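Local coordinates for LP04448p (Drosophila melanogaster, PDB 2QK2), which probably helps microtubule plus ends to grow by binding tubulin through its TOG domains, as other XMAP215-family proteins do, at residues S14-K18 / D19-K23; G55-V58 / S59-K63; T167-N170 / K171-K175; L185-D189 / P190-D194. All coordinates share one frame; numbering follows the deposited sequence.

In the fold
Four local contacts follow one another along this all-helical, HEAT-repeat TOG domain, and none nests in or crosses another. Interaction 1 closes the turn by which the loop after helix 2-5 enters helix 20-24. Interaction 2 joins the first two turns of helix 55-67, and interactions 1 and 2 touch, Phe20 and Tyr21 packing on Leu57. Far along the chain, interaction 3 starts helix 171-185, and interaction 4 closes the turn by which that helix passes to helix 190-207; their centres lie about 24 Å apart. Interactions 1 and 4, on opposite sides of the chain's centre, are separated by about 44 Å between centres, so these two lie in different parts of the helical array.

Interaction 1: S14-K18 / D19-K23; sequences SKMPK and DFYDK
Met16 and Phe20 make a Met-aromatic contact where the loop after helix 2-5 turns into helix 20-24. Met16 is selenomethionine, and its SE atom stands 4.8 Å from the centroid of the Phe20 ring, almost exactly on the ring normal, so the ring is met on its face and at a distance. The bent Met16 chain carries its terminal methyl toward the same face, though too close to the ring to be trusted in detail. Pro17 comes from another direction: its CG lies near the plane of the Phe20 ring, at the edge, and 3.7 Å from Phe20 CB. Phe20 holds CG opposite its own backbone N (chi1 177°), which turns the ring toward Met16. A type I beta turn from Pro17 to Phe20 fixes the backbone, with Phe20 N donating to Pro17 O over 3.0 Å. Proline suits the place by offering a compact apolar ring to the edge of Phe20, while its carbonyl remains available to accept the turn bond. Asp19 precedes the helix, and its OD1 rests 3.4 Å from Pro17 CB. Replacing Phe20 by alanine would probably open a gap beside Met16 and deprive its selenium of the aromatic face. Around this turn, Met16, Pro17 and Phe20 lean on Leu42, Val38 and Leu39 of helix 29-45, while Phe20 and Tyr21 reach Leu57 of helix 55-67.

Interaction 2: G55-V58 / S59-K63; sequences GALV and SALKK
Val58 meets Lys62 one turn further along helix 55-67, and together with Ser59 and Leu57 it carries this contact between successive helical turns. Val58 O accepts the backbone N of Lys62 at 2.9 Å, and the same oxygen lies 3.0 Å from Lys62 CG, a tight fit for a methylene against a carbonyl. Beside this bond, Val58 CG1, set opposite the backbone N (chi1 175°), comes to 4.1 Å from Lys62 CG, so the valine branch and the aliphatic start of the lysine pack obliquely. Lysine suits this partly exposed place because its methylenes can lie against apolar neighbours, here Ala98 and Cys99, while the bent chain folds its amine back. Ser59 N donates to Gly55 O at 3.0 Å, and Ser59 CB lies 3.5 Å from the same oxygen. Being small, serine fits the exposed side of the helix. Leu57 faces the buried side, where its CD1 approaches Leu61 CG at 4.2 Å and its carbonyl receives Leu61 N with an N-H...O angle of 163°. The buried leucines also touch Leu39 of helix 29-45, and Val58 reaches Cys99 of helix 93-105. The chemistry is that of an amphipathic helix: the bonds from residues 55-58 to 59-62 pair these carbonyls and amides within the helix, which allows Leu57, Val58 and Leu61 to give apolar side chains to adjoining helices in this array.

Interaction 3: T167-N170 / K171-K175; sequences TALN and KKLLK
Asn170 reaches over the first turn of helix 171-185 and caps it. From CB, beside the peptide nitrogen of Lys171, the chain turns at once: CG stands between the backbone N and the carbonyl carbon (chi1 53°), a bend that aims the amide at the helix start. CG lies near the Lys171 and Lys172 nitrogens. At the tip, OD1 accepts from Leu173 N over 2.9 Å, with an N-H...O angle of 171° and the donor lying nearly along the C=O axis, so the bond is straight from either end. OD1 also comes within 3.5 Å of Lys172 CB and 3.7 Å of Leu173 CB, seated among the first side chains of the helix. This is an N-cap. Asparagine suits it because a short side chain ending in a carbonyl can curl back to meet an amide whose usual helical acceptor is missing. The main chain of Asn170 adds a second tie, its O taking Leu174 N at 3.0 Å and opening the regular helical bonding. Just before the cap, Leu169 reaches past Asn170 to Leu174, CD2 to CD1 at 4.5 Å; joining the residue before the N-cap to the fourth of the helix, the pair fits a hydrophobic staple. Leu169 also sets its CG 4.2 Å from Leu173 CD2. Leucine answers this buried position, for both Leu169 and Leu174 touch Leu203 of helix 190-207, while Leu173 and Asn170 lie on Glu132 of helix 131-141.

Interaction 4: L185-D189 / P190-D194; sequences LNEPD and PTVRD
Leu185 meets Arg193 where helix 171-185 ends and the chain turns back into helix 190-207. The leucine CD1 lies 3.9 Å from Arg193 CG, and Leu185 O approaches that methylene at 3.4 Å, so the aliphatic part of the arginine lies against the end of the preceding helix. Leucine belongs here, being buried and also packed on Ile227 of helix 221-233. Glu187 contributes its CB, 4.1 Å from Val192 CG1, while its carboxylate leads away to a long, weak ion pair with Lys150. Pro188, with its restricted phi, probably stiffens the turn. Asp189 is the N-cap. Its CG is opposite the backbone N (chi1 -173°), which lets OD1 swing back over the first turn and accept Val192 N at 3.0 Å, the N-H...O angle being 168°. This donor comes on the anti side of the carboxylate, 25° out of its plane; Thr191 N adds a weak bond to the same oxygen. Asp189 O receives Arg193 N at 3.0 Å, beginning the helical bonding. Pro190 suits the first helical place, where it gives up no needed N-H and its ring sets phi. With an alanine in place of Asp189 there is no side-chain acceptor for Thr191 N and Val192 N, and the first turn would probably fray. Chemically, one carboxylate oxygen takes a straight bond from Val192 N and a weak one from Thr191 N at the positive end of a helix, a setting likely to favour the ionised form of Asp189.

Interaction 1: S14-K18 / D19-K23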
loop_
_atom_site.group_PDB
_atom_site.type_symbol
_atom_site.label_atom_id
_atom_site.label_comp_id
_atom_site.label_asym_id
_atom_site.label_seq_id
_atom_site.Cartn_x
_atom_site.Cartn_y
_atom_site.Cartn_z
ATOM N N SER A 14 -5.605 -22.518 11.743
ATOM C CA SER A 14 -5.603 -23.634 12.683
ATOM C C SER A 14 -4.193 -24.087 13.034
ATOM O O SER A 14 -4.010 -24.913 13.924
ATOM C CB SER A 14 -6.394 -24.812 12.111
ATOM O OG SER A 14 -5.825 -25.267 10.898
ATOM N N LYS A 15 -3.197 -23.534 12.346
ATOM C CA LYS A 15 -1.809 -23.912 12.590
ATOM C C LYS A 15 -1.052 -22.963 13.498
ATOM O O LYS A 15 0.057 -23.264 13.929
ATOM C CB LYS A 15 -1.056 -24.037 11.270
ATOM C CG LYS A 15 -1.570 -25.140 10.372
ATOM C CD LYS A 15 -0.690 -25.281 9.150
ATOM C CE LYS A 15 -1.159 -26.420 8.270
ATOM N NZ LYS A 15 -0.239 -26.597 7.114
HETATM N N MSE A 16 -1.638 -21.813 13.794
HETATM C CA MSE A 16 -0.964 -20.860 14.658
HETATM C C MSE A 16 -0.888 -21.323 16.096
HETATM O O MSE A 16 -1.749 -22.056 16.571
HETATM C CB MSE A 16 -1.654 -19.511 14.574
HETATM C CG MSE A 16 -1.017 -18.623 13.522
HETATM SE SE MSE A 16 -2.299 -17.478 12.790
HETATM C CE MSE A 16 -2.592 -16.350 14.316
ATOM N N PRO A 17 0.159 -20.902 16.813
ATOM C CA PRO A 17 0.319 -21.299 18.212
ATOM C C PRO A 17 -0.865 -20.855 19.063
ATOM O O PRO A 17 -1.426 -19.774 18.857
ATOM C CB PRO A 17 1.629 -20.622 18.612
ATOM C CG PRO A 17 1.640 -19.391 17.766
ATOM C CD PRO A 17 1.179 -19.911 16.425
ATOM N N LYS A 18 -1.237 -21.693 20.024
ATOM C CA LYS A 18 -2.361 -21.393 20.895
ATOM C C LYS A 18 -2.136 -20.138 21.737
ATOM O O LYS A 18 -3.065 -19.636 22.363
ATOM C CB LYS A 18 -2.660 -22.593 21.805
ATOM C CG LYS A 18 -1.658 -22.811 22.928
ATOM C CD LYS A 18 -1.979 -24.080 23.722
ATOM C CE LYS A 18 -3.401 -24.061 24.284
ATOM N NZ LYS A 18 -3.770 -25.349 24.956
ATOM N N ASP A 19 -0.909 -19.628 21.761
ATOM C CA ASP A 19 -0.631 -18.420 22.534
ATOM C C ASP A 19 -0.233 -17.248 21.629
ATOM O O ASP A 19 0.304 -16.239 22.089
ATOM C CB ASP A 19 0.468 -18.689 23.571
ATOM C CG ASP A 19 1.775 -19.129 22.940
ATOM O OD1 ASP A 19 1.811 -19.341 21.707
ATOM O OD2 ASP A 19 2.770 -19.262 23.682
ATOM N N PHE A 20 -0.516 -17.386 20.342
ATOM C CA PHE A 20 -0.193 -16.346 19.377
ATOM C C PHE A 20 -0.646 -14.961 19.845
ATOM O O PHE A 20 0.161 -14.035 19.941
ATOM C CB PHE A 20 -0.848 -16.655 18.030
ATOM C CG PHE A 20 -0.614 -15.597 16.996
ATOM C CD1 PHE A 20 0.577 -15.562 16.273
ATOM C CD2 PHE A 20 -1.564 -14.598 16.778
ATOM C CE1 PHE A 20 0.823 -14.548 15.348
ATOM C CE2 PHE A 20 -1.327 -13.574 15.852
ATOM C CZ PHE A 20 -0.127 -13.553 15.136
ATOM N N TYR A 21 -1.935 -14.820 20.146
ATOM C CA TYR A 21 -2.465 -13.532 20.570
ATOM C C TYR A 21 -2.008 -13.081 21.956
ATOM O O TYR A 21 -1.708 -11.901 22.154
ATOM C CB TYR A 21 -3.996 -13.536 20.466
ATOM C CG TYR A 21 -4.475 -13.730 19.042
ATOM C CD1 TYR A 21 -4.845 -14.992 18.571
ATOM C CD2 TYR A 21 -4.497 -12.658 18.141
ATOM C CE1 TYR A 21 -5.222 -15.186 17.238
ATOM C CE2 TYR A 21 -4.869 -12.839 16.801
ATOM C CZ TYR A 21 -5.230 -14.105 16.359
ATOM O OH TYR A 21 -5.583 -14.297 15.040
ATOM N N ASP A 22 -1.939 -14.000 22.916
ATOM C CA ASP A 22 -1.492 -13.621 24.252
ATOM C C ASP A 22 -0.066 -13.075 24.223
ATOM O O ASP A 22 0.226 -12.053 24.843
ATOM C CB ASP A 22 -1.568 -14.812 25.218
ATOM C CG ASP A 22 -3.000 -15.189 25.571
ATOM O OD1 ASP A 22 -3.898 -14.323 25.464
ATOM O OD2 ASP A 22 -3.227 -16.349 25.969
ATOM N N LYS A 23 0.828 -13.740 23.498
ATOM C CA LYS A 23 2.207 -13.262 23.434
ATOM C C LYS A 23 2.331 -11.865 22.832
ATOM O O LYS A 23 3.194 -11.082 23.247
ATOM C CB LYS A 23 3.080 -14.231 22.645
ATOM C CG LYS A 23 3.658 -15.376 23.469
ATOM C CD LYS A 23 4.657 -16.145 22.611
ATOM C CE LYS A 23 5.405 -17.203 23.384
ATOM N NZ LYS A 23 6.310 -17.944 22.454
HETATM O O HOH W 1 -3.671 -16.767 22.087
#

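Interaction 2: G55-V58 / S59-K63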
loop_
_atom_site.group_PDB
_atom_site.type_symbol
_atom_site.label_atom_id
_atom_site.label_comp_id
_atom_site.label_asym_id
_atom_site.label_seq_id
_atom_site.Cartn_x
_atom_site.Cartn_y
_atom_site.Cartn_z
ATOM N N GLY A 55 -10.229 -11.597 10.412
ATOM C CA GLY A 55 -10.400 -10.331 11.103
ATOM C C GLY A 55 -9.526 -10.135 12.337
ATOM O O GLY A 55 -8.883 -9.089 12.489
ATOM N N ALA A 56 -9.498 -11.129 13.224
ATOM C CA ALA A 56 -8.709 -11.026 14.452
ATOM C C ALA A 56 -7.224 -10.882 14.145
ATOM O O ALA A 56 -6.520 -10.101 14.787
ATOM C CB ALA A 56 -8.947 -12.260 15.352
ATOM N N LEU A 57 -6.751 -11.636 13.158
ATOM C CA LEU A 57 -5.346 -11.581 12.783
ATOM C C LEU A 57 -4.991 -10.212 12.200
ATOM O O LEU A 57 -3.976 -9.616 12.563
ATOM C CB LEU A 57 -5.020 -12.692 11.773
ATOM C CG LEU A 57 -3.571 -12.716 11.271
ATOM C CD1 LEU A 57 -2.604 -12.751 12.455
ATOM C CD2 LEU A 57 -3.360 -13.922 10.362
ATOM N N VAL A 58 -5.829 -9.706 11.302
ATOM C CA VAL A 58 -5.575 -8.400 10.698
ATOM C C VAL A 58 -5.548 -7.305 11.770
ATOM O O VAL A 58 -4.694 -6.415 11.749
ATOM C CB VAL A 58 -6.643 -8.065 9.619
ATOM C CG1 VAL A 58 -6.427 -6.635 9.081
ATOM C CG2 VAL A 58 -6.541 -9.073 8.465
ATOM N N SER A 59 -6.481 -7.374 12.712
ATOM C CA SER A 59 -6.531 -6.391 13.786
ATOM C C SER A 59 -5.254 -6.462 14.634
ATOM O O SER A 59 -4.694 -5.432 15.012
ATOM C CB SER A 59 -7.759 -6.639 14.666
ATOM O OG SER A 59 -7.864 -5.661 15.689
ATOM N N ALA A 60 -4.797 -7.677 14.931
ATOM C CA ALA A 60 -3.585 -7.856 15.733
ATOM C C ALA A 60 -2.374 -7.255 15.015
ATOM O O ALA A 60 -1.555 -6.573 15.628
ATOM C CB ALA A 60 -3.348 -9.349 16.012
ATOM N N LEU A 61 -2.264 -7.511 13.714
ATOM C CA LEU A 61 -1.154 -6.974 12.943
ATOM C C LEU A 61 -1.222 -5.453 12.876
ATOM O O LEU A 61 -0.205 -4.775 13.031
ATOM C CB LEU A 61 -1.143 -7.567 11.528
ATOM C CG LEU A 61 -0.802 -9.060 11.477
ATOM C CD1 LEU A 61 -0.873 -9.544 10.030
ATOM C CD2 LEU A 61 0.601 -9.299 12.055
ATOM N N LYS A 62 -2.417 -4.912 12.654
ATOM C CA LYS A 62 -2.579 -3.461 12.592
ATOM C C LYS A 62 -2.158 -2.818 13.908
ATOM O O LYS A 62 -1.538 -1.756 13.923
ATOM C CB LYS A 62 -4.035 -3.075 12.304
ATOM C CG LYS A 62 -4.537 -3.487 10.928
ATOM C CD LYS A 62 -5.440 -2.412 10.320
ATOM C CE LYS A 62 -6.606 -2.055 11.234
ATOM N NZ LYS A 62 -7.633 -3.126 11.293
ATOM N N LYS A 63 -2.514 -3.458 15.019
ATOM C CA LYS A 63 -2.161 -2.927 16.330
ATOM C C LYS A 63 -0.645 -2.821 16.472
ATOM O O LYS A 63 -0.127 -1.806 16.948
ATOM C CB LYS A 63 -2.748 -3.815 17.435
ATOM C CG LYS A 63 -2.377 -3.379 18.847
ATOM C CD LYS A 63 -3.212 -4.116 19.886
ATOM C CE LYS A 63 -2.724 -3.845 21.309
ATOM N NZ LYS A 63 -1.434 -4.550 21.598
#

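Interaction 3: T167-N170 / K171-K175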
loop_
_atom_site.group_PDB
_atom_site.type_symbol
_atom_site.label_atom_id
_atom_site.label_comp_id
_atom_site.label_asym_id
_atom_site.label_seq_id
_atom_site.Cartn_x
_atom_site.Cartn_y
_atom_site.Cartn_z
ATOM N N THR A 167 -10.202 1.897 -17.110
ATOM C CA THR A 167 -11.637 2.012 -16.849
ATOM C C THR A 167 -11.986 2.098 -15.362
ATOM O O THR A 167 -13.150 2.289 -15.005
ATOM C CB THR A 167 -12.425 0.833 -17.470
ATOM O OG1 THR A 167 -11.930 -0.409 -16.951
ATOM C CG2 THR A 167 -12.283 0.841 -18.987
ATOM N N ALA A 168 -10.984 1.962 -14.496
ATOM C CA ALA A 168 -11.216 2.038 -13.057
ATOM C C ALA A 168 -11.303 3.488 -12.578
ATOM O O ALA A 168 -11.678 3.749 -11.432
ATOM C CB ALA A 168 -10.109 1.307 -12.308
ATOM N N LEU A 169 -10.963 4.431 -13.455
ATOM C CA LEU A 169 -11.015 5.846 -13.100
ATOM C C LEU A 169 -12.010 6.655 -13.933
ATOM O O LEU A 169 -11.846 6.783 -15.148
ATOM C CB LEU A 169 -9.634 6.493 -13.250
ATOM C CG LEU A 169 -8.503 6.119 -12.289
ATOM C CD1 LEU A 169 -7.947 4.753 -12.647
ATOM C CD2 LEU A 169 -7.400 7.171 -12.382
ATOM N N ASN A 170 -13.040 7.202 -13.294
ATOM C CA ASN A 170 -13.982 8.024 -14.038
ATOM C C ASN A 170 -13.480 9.462 -13.980
ATOM O O ASN A 170 -12.460 9.746 -13.349
ATOM C CB ASN A 170 -15.416 7.916 -13.485
ATOM C CG ASN A 170 -15.507 8.189 -11.994
ATOM O OD1 ASN A 170 -14.958 9.165 -11.486
ATOM N ND2 ASN A 170 -16.232 7.330 -11.288
ATOM N N LYS A 171 -14.188 10.362 -14.650
ATOM C CA LYS A 171 -13.803 11.767 -14.695
ATOM C C LYS A 171 -13.622 12.374 -13.301
ATOM O O LYS A 171 -12.603 13.003 -13.025
ATOM C CB LYS A 171 -14.846 12.566 -15.482
ATOM C CG LYS A 171 -14.467 14.016 -15.728
ATOM C CD LYS A 171 -15.521 14.706 -16.580
ATOM C CE LYS A 171 -15.158 16.158 -16.848
ATOM N NZ LYS A 171 -16.203 16.831 -17.667
ATOM N N LYS A 172 -14.602 12.185 -12.423
ATOM C CA LYS A 172 -14.504 12.735 -11.077
ATOM C C LYS A 172 -13.247 12.301 -10.328
ATOM O O LYS A 172 -12.535 13.140 -9.773
ATOM C CB LYS A 172 -15.732 12.360 -10.243
ATOM C CG LYS A 172 -16.825 13.413 -10.248
ATOM C CD LYS A 172 -17.797 13.191 -9.099
ATOM C CE LYS A 172 -18.849 14.294 -9.037
ATOM N NZ LYS A 172 -19.724 14.159 -7.829
ATOM N N LEU A 173 -12.973 11.000 -10.311
ATOM C CA LEU A 173 -11.799 10.484 -9.604
ATOM C C LEU A 173 -10.504 11.017 -10.209
ATOM O O LEU A 173 -9.564 11.365 -9.487
ATOM C CB LEU A 173 -11.790 8.953 -9.627
ATOM C CG LEU A 173 -10.679 8.263 -8.824
ATOM C CD1 LEU A 173 -10.704 8.750 -7.380
ATOM C CD2 LEU A 173 -10.875 6.759 -8.874
ATOM N N LEU A 174 -10.459 11.080 -11.538
ATOM C CA LEU A 174 -9.282 11.584 -12.232
ATOM C C LEU A 174 -9.018 13.025 -11.802
ATOM O O LEU A 174 -7.895 13.391 -11.476
ATOM C CB LEU A 174 -9.488 11.531 -13.752
ATOM C CG LEU A 174 -8.303 12.082 -14.561
ATOM C CD1 LEU A 174 -7.097 11.189 -14.319
ATOM C CD2 LEU A 174 -8.638 12.150 -16.054
ATOM N N LYS A 175 -10.063 13.842 -11.799
ATOM C CA LYS A 175 -9.920 15.239 -11.402
ATOM C C LYS A 175 -9.505 15.373 -9.938
ATOM O O LYS A 175 -8.631 16.170 -9.606
ATOM C CB LYS A 175 -11.231 15.988 -11.652
ATOM C CG LYS A 175 -11.602 16.069 -13.130
ATOM C CD LYS A 175 -13.073 16.415 -13.331
ATOM C CE LYS A 175 -13.387 17.849 -12.937
ATOM N NZ LYS A 175 -12.804 18.809 -13.909
#

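Interaction 4: L185-D189 / P190-D194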
loop_
_atom_site.group_PDB
_atom_site.type_symbol
_atom_site.label_atom_id
_atom_site.label_comp_id
_atom_site.label_asym_id
_atom_site.label_seq_id
_atom_site.Cartn_x
_atom_site.Cartn_y
_atom_site.Cartn_z
ATOM N N LEU A 185 2.443 18.719 -5.407
ATOM C CA LEU A 185 3.508 18.968 -6.375
ATOM C C LEU A 185 4.077 20.365 -6.140
ATOM O O LEU A 185 5.269 20.609 -6.336
ATOM C CB LEU A 185 2.966 18.883 -7.805
ATOM C CG LEU A 185 3.925 19.266 -8.938
ATOM C CD1 LEU A 185 5.041 18.230 -9.061
ATOM C CD2 LEU A 185 3.147 19.369 -10.245
ATOM N N ASN A 186 3.211 21.279 -5.716
ATOM C CA ASN A 186 3.618 22.652 -5.460
ATOM C C ASN A 186 4.066 22.875 -4.021
ATOM O O ASN A 186 4.269 24.009 -3.599
ATOM C CB ASN A 186 2.482 23.614 -5.814
ATOM C CG ASN A 186 2.109 23.554 -7.286
ATOM O OD1 ASN A 186 2.977 23.474 -8.154
ATOM N ND2 ASN A 186 0.818 23.605 -7.571
ATOM N N GLU A 187 4.217 21.790 -3.268
ATOM C CA GLU A 187 4.668 21.879 -1.883
ATOM C C GLU A 187 6.141 22.285 -1.919
ATOM O O GLU A 187 6.840 22.030 -2.901
ATOM C CB GLU A 187 4.536 20.517 -1.191
ATOM C CG GLU A 187 3.867 20.563 0.177
ATOM C CD GLU A 187 2.376 20.830 0.083
ATOM O OE1 GLU A 187 1.989 21.847 -0.533
ATOM O OE2 GLU A 187 1.589 20.025 0.622
ATOM N N PRO A 188 6.635 22.918 -0.848
ATOM C CA PRO A 188 8.040 23.342 -0.806
ATOM C C PRO A 188 9.020 22.182 -0.676
ATOM O O PRO A 188 10.176 22.293 -1.077
ATOM C CB PRO A 188 8.091 24.259 0.413
ATOM C CG PRO A 188 6.673 24.755 0.536
ATOM C CD PRO A 188 5.883 23.509 0.271
ATOM N N ASP A 189 8.559 21.070 -0.113
ATOM C CA ASP A 189 9.418 19.907 0.085
ATOM C C ASP A 189 9.800 19.217 -1.229
ATOM O O ASP A 189 8.939 18.765 -1.982
ATOM C CB ASP A 189 8.733 18.916 1.026
ATOM C CG ASP A 189 9.633 17.765 1.406
ATOM O OD1 ASP A 189 9.904 16.906 0.539
ATOM O OD2 ASP A 189 10.077 17.731 2.572
ATOM N N PRO A 190 11.110 19.120 -1.509
ATOM C CA PRO A 190 11.654 18.498 -2.723
ATOM C C PRO A 190 11.210 17.052 -2.964
ATOM O O PRO A 190 10.862 16.682 -4.084
ATOM C CB PRO A 190 13.167 18.596 -2.517
ATOM C CG PRO A 190 13.316 19.790 -1.633
ATOM C CD PRO A 190 12.200 19.599 -0.644
ATOM N N THR A 191 11.241 16.234 -1.917
ATOM C CA THR A 191 10.847 14.835 -2.046
ATOM C C THR A 191 9.359 14.710 -2.361
ATOM O O THR A 191 8.967 13.955 -3.252
ATOM C CB THR A 191 11.154 14.047 -0.762
ATOM O OG1 THR A 191 12.536 14.217 -0.419
ATOM C CG2 THR A 191 10.878 12.555 -0.973
ATOM N N VAL A 192 8.533 15.447 -1.629
ATOM C CA VAL A 192 7.093 15.413 -1.858
ATOM C C VAL A 192 6.808 15.810 -3.304
ATOM O O VAL A 192 5.984 15.188 -3.982
ATOM C CB VAL A 192 6.364 16.370 -0.892
ATOM C CG1 VAL A 192 4.868 16.431 -1.223
ATOM C CG2 VAL A 192 6.574 15.890 0.549
ATOM N N ARG A 193 7.511 16.837 -3.782
ATOM C CA ARG A 193 7.339 17.293 -5.155
ATOM C C ARG A 193 7.723 16.194 -6.147
ATOM O O ARG A 193 6.974 15.911 -7.083
ATOM C CB ARG A 193 8.178 18.554 -5.416
ATOM C CG ARG A 193 8.232 18.962 -6.888
ATOM C CD ARG A 193 8.929 20.308 -7.093
ATOM N NE ARG A 193 10.251 20.374 -6.467
ATOM C CZ ARG A 193 11.260 19.544 -6.729
ATOM N NH1 ARG A 193 11.117 18.566 -7.613
ATOM N NH2 ARG A 193 12.421 19.698 -6.106
ATOM N N ASP A 194 8.883 15.574 -5.945
ATOM C CA ASP A 194 9.322 14.510 -6.845
ATOM C C ASP A 194 8.336 13.346 -6.855
ATOM O O ASP A 194 8.027 12.791 -7.908
ATOM C CB ASP A 194 10.702 13.975 -6.445
ATOM C CG ASP A 194 11.816 14.994 -6.650
ATOM O OD1 ASP A 194 11.625 15.952 -7.434
ATOM O OD2 ASP A 194 12.889 14.820 -6.031
#